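Local coordinates for protein cellobiose 2-epimerase (Spirochaeta thermophila DSM 6192, PDB 5ZIG) that probably catalyses the reversible epimerization of cellobiose to 4-O-beta-D-glucopyranosyl-D-mannose, as a member of the N-acylglucosamine 2-epimerase family, at residues F277-A289 / G324-Y337. Numbering follows the deposited sequence.
Sequences FLSWIRPVMEETA and GFLNAYSLFEEPRY
Leu278 meets both residues that end helix 315-332: its CD2 lies 4.0 Å from Leu331 CD2, while its CB packs against Phe332 CE1. The carbonyl O of Leu278 comes to the edge of the Phe332 ring, near its plane. One turn on, Arg282 slides across a face of that ring. Its CG stands 3.7 Å from the Phe332 ring centroid and 17° off the normal, a CH-pi contact; Leu331 CB backs the opposite face. With CG anti to the backbone N, a bend at chi3 turns the guanidinium, tilted 49° from the ring, toward Glu334. The salt bridge there is long, Arg282 NH1 to Glu334 OE2 at 3.4 Å, and its hydrogen bond weak. Met285 enters as a knob among Gly324, Phe325, Ala328 and Tyr337. Bent at chi2 and chi3, it brings CE to 3.5 Å from Ala328 CB, tight for two carbons, and equally near Tyr337 CE1. Glu286 joins through a water that donates to its OE2 and to Glu334 OE1 and accepts from Tyr337 OH and, weakly, Arg282 NH1. Thr288 CG2 packs on Phe325; Ala289 CB reaches Phe325 and Tyr337. Helices 277-289 and 324-332, their N-to-C directions 134° apart, pack as neighbours in the family's alpha/alpha-barrel; the following turn and helix 336-352 add Glu334 and Tyr337. Apolar packing around Met285 is thus bordered by a polar network, where Arg282 and the water probably ease repulsion between Glu286 OE2 and Glu334 OE1, 5.3 Å apart.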
loop_
_atom_site.group_PDB
_atom_site.type_symbol
_atom_site.label_atom_id
_atom_site.label_comp_id
_atom_site.label_asym_id
_atom_site.label_seq_id
_atom_site.Cartn_x
_atom_site.Cartn_y
_atom_site.Cartn_z
ATOM N N PHE A 277 -10.248 -14.938 13.649
ATOM C CA PHE A 277 -9.811 -14.093 12.542
ATOM C C PHE A 277 -10.494 -14.489 11.233
ATOM O O PHE A 277 -11.003 -13.630 10.496
ATOM C CB PHE A 277 -8.287 -14.149 12.388
ATOM C CG PHE A 277 -7.791 -13.331 11.221
ATOM C CD1 PHE A 277 -7.717 -11.955 11.315
ATOM C CD2 PHE A 277 -7.488 -13.933 10.012
ATOM C CE1 PHE A 277 -7.311 -11.186 10.220
ATOM C CE2 PHE A 277 -7.074 -13.181 8.921
ATOM C CZ PHE A 277 -6.985 -11.803 9.025
ATOM N N LEU A 278 -10.513 -15.787 10.919
ATOM C CA LEU A 278 -11.249 -16.243 9.743
ATOM C C LEU A 278 -12.692 -15.763 9.781
ATOM O O LEU A 278 -13.172 -15.132 8.829
ATOM C CB LEU A 278 -11.185 -17.771 9.632
ATOM C CG LEU A 278 -9.789 -18.362 9.422
ATOM C CD1 LEU A 278 -9.883 -19.867 9.329
ATOM C CD2 LEU A 278 -9.120 -17.818 8.175
ATOM N N SER A 279 -13.396 -16.027 10.886
ATOM C CA SER A 279 -14.798 -15.616 10.982
ATOM C C SER A 279 -14.952 -14.110 10.830
ATOM O O SER A 279 -15.918 -13.634 10.220
ATOM C CB SER A 279 -15.395 -16.073 12.313
ATOM O OG SER A 279 -15.229 -17.462 12.463
ATOM N N TRP A 280 -14.009 -13.347 11.369
ATOM C CA TRP A 280 -14.049 -11.895 11.244
ATOM C C TRP A 280 -13.898 -11.458 9.790
ATOM O O TRP A 280 -14.702 -10.676 9.271
ATOM C CB TRP A 280 -12.939 -11.293 12.097
ATOM C CG TRP A 280 -12.713 -9.826 11.924
ATOM C CD1 TRP A 280 -13.631 -8.899 11.557
ATOM C CD2 TRP A 280 -11.478 -9.119 12.123
ATOM N NE1 TRP A 280 -13.050 -7.652 11.513
ATOM C CE2 TRP A 280 -11.730 -7.758 11.867
ATOM C CE3 TRP A 280 -10.192 -9.501 12.524
ATOM C CZ2 TRP A 280 -10.735 -6.768 11.985
ATOM C CZ3 TRP A 280 -9.200 -8.519 12.634
ATOM C CH2 TRP A 280 -9.483 -7.173 12.369
ATOM N N ILE A 281 -12.866 -11.962 9.121
ATOM C CA ILE A 281 -12.470 -11.410 7.834
ATOM C C ILE A 281 -13.351 -11.938 6.703
ATOM O O ILE A 281 -13.545 -11.253 5.693
ATOM C CB ILE A 281 -10.971 -11.713 7.624
ATOM C CG1 ILE A 281 -10.133 -10.620 8.282
ATOM C CG2 ILE A 281 -10.603 -11.861 6.152
ATOM C CD1 ILE A 281 -10.327 -9.253 7.667
ATOM N N ARG A 282 -13.920 -13.138 6.861
ATOM C CA ARG A 282 -14.667 -13.764 5.767
ATOM C C ARG A 282 -15.792 -12.885 5.232
ATOM O O ARG A 282 -15.878 -12.709 4.004
ATOM C CB ARG A 282 -15.195 -15.131 6.224
ATOM C CG ARG A 282 -15.390 -16.134 5.073
ATOM C CD ARG A 282 -16.364 -17.243 5.434
ATOM N NE ARG A 282 -15.691 -18.530 5.600
ATOM C CZ ARG A 282 -15.629 -19.476 4.664
ATOM N NH1 ARG A 282 -16.210 -19.292 3.482
ATOM N NH2 ARG A 282 -14.990 -20.614 4.913
ATOM N N PRO A 283 -16.670 -12.306 6.056
ATOM C CA PRO A 283 -17.742 -11.478 5.486
ATOM C C PRO A 283 -17.242 -10.228 4.781
ATOM O O PRO A 283 -17.916 -9.757 3.864
ATOM C CB PRO A 283 -18.605 -11.138 6.706
ATOM C CG PRO A 283 -17.702 -11.278 7.843
ATOM C CD PRO A 283 -16.811 -12.415 7.519
ATOM N N VAL A 284 -16.097 -9.671 5.184
ATOM C CA VAL A 284 -15.508 -8.565 4.430
ATOM C C VAL A 284 -15.136 -9.040 3.031
ATOM O O VAL A 284 -15.396 -8.359 2.033
ATOM C CB VAL A 284 -14.294 -7.993 5.190
ATOM C CG1 VAL A 284 -13.576 -6.903 4.381
ATOM C CG2 VAL A 284 -14.727 -7.430 6.528
ATOM N N MET A 285 -14.554 -10.233 2.939
ATOM C CA MET A 285 -14.185 -10.807 1.650
ATOM C C MET A 285 -15.412 -11.136 0.806
ATOM O O MET A 285 -15.424 -10.872 -0.404
ATOM C CB MET A 285 -13.350 -12.069 1.865
ATOM C CG MET A 285 -11.864 -11.837 1.955
ATOM S SD MET A 285 -11.244 -10.884 0.558
ATOM C CE MET A 285 -11.998 -11.706 -0.845
ATOM N N GLU A 286 -16.443 -11.722 1.428
ATOM C CA GLU A 286 -17.683 -12.031 0.719
ATOM C C GLU A 286 -18.362 -10.769 0.196
ATOM O O GLU A 286 -18.894 -10.764 -0.920
ATOM C CB GLU A 286 -18.629 -12.817 1.630
ATOM C CG GLU A 286 -18.309 -14.287 1.676
ATOM C CD GLU A 286 -18.674 -14.958 3.005
ATOM O OE1 GLU A 286 -18.878 -14.253 4.030
ATOM O OE2 GLU A 286 -18.730 -16.210 3.013
ATOM N N GLU A 287 -18.355 -9.693 0.990
ATOM C CA GLU A 287 -18.860 -8.403 0.519
ATOM C C GLU A 287 -18.121 -7.928 -0.730
ATOM O O GLU A 287 -18.722 -7.318 -1.622
ATOM C CB GLU A 287 -18.717 -7.354 1.622
ATOM C CG GLU A 287 -19.643 -7.534 2.795
ATOM C CD GLU A 287 -20.865 -6.667 2.682
ATOM O OE1 GLU A 287 -21.305 -6.422 1.536
ATOM O OE2 GLU A 287 -21.372 -6.222 3.736
ATOM N N THR A 288 -16.808 -8.164 -0.789
ATOM C CA THR A 288 -15.998 -7.690 -1.907
ATOM C C THR A 288 -16.250 -8.513 -3.167
ATOM O O THR A 288 -16.294 -7.963 -4.274
ATOM C CB THR A 288 -14.515 -7.740 -1.527
ATOM O OG1 THR A 288 -14.270 -6.843 -0.440
ATOM C CG2 THR A 288 -13.618 -7.373 -2.719
ATOM N N ALA A 289 -16.420 -9.830 -3.010
ATOM C CA ALA A 289 -16.665 -10.708 -4.140
ATOM C C ALA A 289 -18.056 -10.496 -4.717
ATOM O O ALA A 289 -18.265 -10.699 -5.921
ATOM C CB ALA A 289 -16.478 -12.166 -3.713
ATOM N N GLY A 324 -5.954 -9.561 -2.843
ATOM C CA GLY A 324 -6.941 -9.939 -1.855
ATOM C C GLY A 324 -7.680 -11.208 -2.220
ATOM O O GLY A 324 -7.992 -12.019 -1.351
ATOM N N PHE A 325 -7.962 -11.401 -3.514
ATOM C CA PHE A 325 -8.697 -12.584 -3.923
ATOM C C PHE A 325 -7.820 -13.829 -3.833
ATOM O O PHE A 325 -8.304 -14.907 -3.473
ATOM C CB PHE A 325 -9.262 -12.389 -5.336
ATOM C CG PHE A 325 -10.448 -11.465 -5.385
ATOM C CD1 PHE A 325 -11.462 -11.579 -4.443
ATOM C CD2 PHE A 325 -10.553 -10.497 -6.362
ATOM C CE1 PHE A 325 -12.555 -10.731 -4.472
ATOM C CE2 PHE A 325 -11.638 -9.657 -6.406
ATOM C CZ PHE A 325 -12.640 -9.769 -5.461
ATOM N N LEU A 326 -6.528 -13.699 -4.161
ATOM C CA LEU A 326 -5.601 -14.810 -3.989
ATOM C C LEU A 326 -5.478 -15.199 -2.523
ATOM O O LEU A 326 -5.480 -16.397 -2.175
ATOM C CB LEU A 326 -4.239 -14.443 -4.557
ATOM C CG LEU A 326 -4.145 -14.161 -6.064
ATOM C CD1 LEU A 326 -2.720 -13.746 -6.385
ATOM C CD2 LEU A 326 -4.599 -15.364 -6.952
ATOM N N ASN A 327 -5.378 -14.186 -1.651
ATOM C CA ASN A 327 -5.288 -14.419 -0.217
ATOM C C ASN A 327 -6.529 -15.128 0.305
ATOM O O ASN A 327 -6.435 -15.987 1.178
ATOM C CB ASN A 327 -5.100 -13.078 0.507
ATOM C CG ASN A 327 -4.806 -13.252 1.979
ATOM O OD1 ASN A 327 -3.748 -13.738 2.367
ATOM N ND2 ASN A 327 -5.748 -12.853 2.806
ATOM N N ALA A 328 -7.706 -14.740 -0.195
ATOM C CA ALA A 328 -8.950 -15.333 0.275
ATOM C C ALA A 328 -9.069 -16.798 -0.123
ATOM O O ALA A 328 -9.720 -17.580 0.584
ATOM C CB ALA A 328 -10.142 -14.560 -0.274
ATOM N N TYR A 329 -8.491 -17.179 -1.261
ATOM C CA TYR A 329 -8.447 -18.593 -1.599
ATOM C C TYR A 329 -7.588 -19.353 -0.590
ATOM O O TYR A 329 -8.034 -20.341 -0.005
ATOM C CB TYR A 329 -7.921 -18.793 -3.017
ATOM C CG TYR A 329 -7.642 -20.257 -3.322
ATOM C CD1 TYR A 329 -8.681 -21.160 -3.529
ATOM C CD2 TYR A 329 -6.342 -20.737 -3.372
ATOM C CE1 TYR A 329 -8.421 -22.507 -3.787
ATOM C CE2 TYR A 329 -6.075 -22.077 -3.621
ATOM C CZ TYR A 329 -7.112 -22.954 -3.833
ATOM O OH TYR A 329 -6.814 -24.282 -4.097
ATOM N N SER A 330 -6.364 -18.874 -0.343
ATOM C CA SER A 330 -5.469 -19.563 0.580
ATOM C C SER A 330 -6.059 -19.658 1.978
ATOM O O SER A 330 -5.727 -20.581 2.723
ATOM C CB SER A 330 -4.119 -18.857 0.632
ATOM O OG SER A 330 -3.498 -18.892 -0.642
ATOM N N LEU A 331 -6.936 -18.727 2.347
ATOM C CA LEU A 331 -7.517 -18.752 3.683
ATOM C C LEU A 331 -8.682 -19.729 3.769
ATOM O O LEU A 331 -8.776 -20.501 4.726
ATOM C CB LEU A 331 -7.993 -17.356 4.090
ATOM C CG LEU A 331 -6.993 -16.333 4.601
ATOM C CD1 LEU A 331 -7.750 -15.108 5.088
ATOM C CD2 LEU A 331 -6.122 -16.914 5.712
ATOM N N PHE A 332 -9.584 -19.696 2.789
ATOM C CA PHE A 332 -10.836 -20.428 2.878
ATOM C C PHE A 332 -10.949 -21.545 1.848
ATOM O O PHE A 332 -11.950 -22.271 1.849
ATOM C CB PHE A 332 -12.014 -19.447 2.753
ATOM C CG PHE A 332 -11.964 -18.313 3.756
ATOM C CD1 PHE A 332 -12.257 -18.539 5.099
ATOM C CD2 PHE A 332 -11.595 -17.028 3.364
ATOM C CE1 PHE A 332 -12.206 -17.500 6.028
ATOM C CE2 PHE A 332 -11.531 -15.993 4.286
ATOM C CZ PHE A 332 -11.836 -16.230 5.623
ATOM N N GLU A 333 -9.958 -21.688 0.971
ATOM C CA GLU A 333 -9.876 -22.796 0.023
ATOM C C GLU A 333 -11.140 -22.910 -0.830
ATOM O O GLU A 333 -11.617 -24.006 -1.139
ATOM C CB GLU A 333 -9.577 -24.106 0.757
ATOM C CG GLU A 333 -8.435 -23.997 1.756
ATOM C CD GLU A 333 -8.118 -25.330 2.409
ATOM O OE1 GLU A 333 -7.169 -26.007 1.954
ATOM O OE2 GLU A 333 -8.828 -25.702 3.368
ATOM N N GLU A 334 -11.689 -21.761 -1.211
ATOM C CA GLU A 334 -12.848 -21.731 -2.090
ATOM C C GLU A 334 -12.408 -21.241 -3.462
ATOM O O GLU A 334 -12.152 -20.037 -3.632
ATOM C CB GLU A 334 -13.952 -20.841 -1.516
ATOM C CG GLU A 334 -14.654 -21.467 -0.312
ATOM C CD GLU A 334 -15.821 -20.631 0.192
ATOM O OE1 GLU A 334 -15.773 -19.390 0.023
ATOM O OE2 GLU A 334 -16.770 -21.212 0.770
ATOM N N PRO A 335 -12.302 -22.130 -4.458
ATOM C CA PRO A 335 -11.689 -21.745 -5.735
ATOM C C PRO A 335 -12.352 -20.560 -6.417
ATOM O O PRO A 335 -11.724 -19.943 -7.281
ATOM C CB PRO A 335 -11.831 -23.021 -6.583
ATOM C CG PRO A 335 -11.911 -24.110 -5.590
ATOM C CD PRO A 335 -12.735 -23.536 -4.476
ATOM N N ARG A 336 -13.600 -20.234 -6.084
ATOM C CA ARG A 336 -14.242 -19.080 -6.705
ATOM C C ARG A 336 -13.469 -17.785 -6.461
ATOM O O ARG A 336 -13.553 -16.856 -7.275
ATOM C CB ARG A 336 -15.682 -18.945 -6.195
ATOM C CG ARG A 336 -16.456 -17.793 -6.813
ATOM C CD ARG A 336 -17.923 -18.122 -6.997
ATOM N NE ARG A 336 -18.649 -16.985 -7.555
ATOM C CZ ARG A 336 -18.643 -16.659 -8.845
ATOM N NH1 ARG A 336 -17.951 -17.393 -9.710
ATOM N NH2 ARG A 336 -19.329 -15.603 -9.270
ATOM N N TYR A 337 -12.711 -17.707 -5.366
ATOM C CA TYR A 337 -11.878 -16.531 -5.144
ATOM C C TYR A 337 -10.801 -16.415 -6.213
ATOM O O TYR A 337 -10.473 -15.308 -6.653
ATOM C CB TYR A 337 -11.262 -16.569 -3.748
ATOM C CG TYR A 337 -12.243 -16.197 -2.670
ATOM C CD1 TYR A 337 -12.868 -14.958 -2.663
ATOM C CD2 TYR A 337 -12.552 -17.093 -1.656
ATOM C CE1 TYR A 337 -13.791 -14.621 -1.674
ATOM C CE2 TYR A 337 -13.464 -16.775 -0.676
ATOM C CZ TYR A 337 -14.080 -15.538 -0.678
ATOM O OH TYR A 337 -14.987 -15.241 0.325
HETATM O O HOH W 1 -16.121 -17.062 1.737
#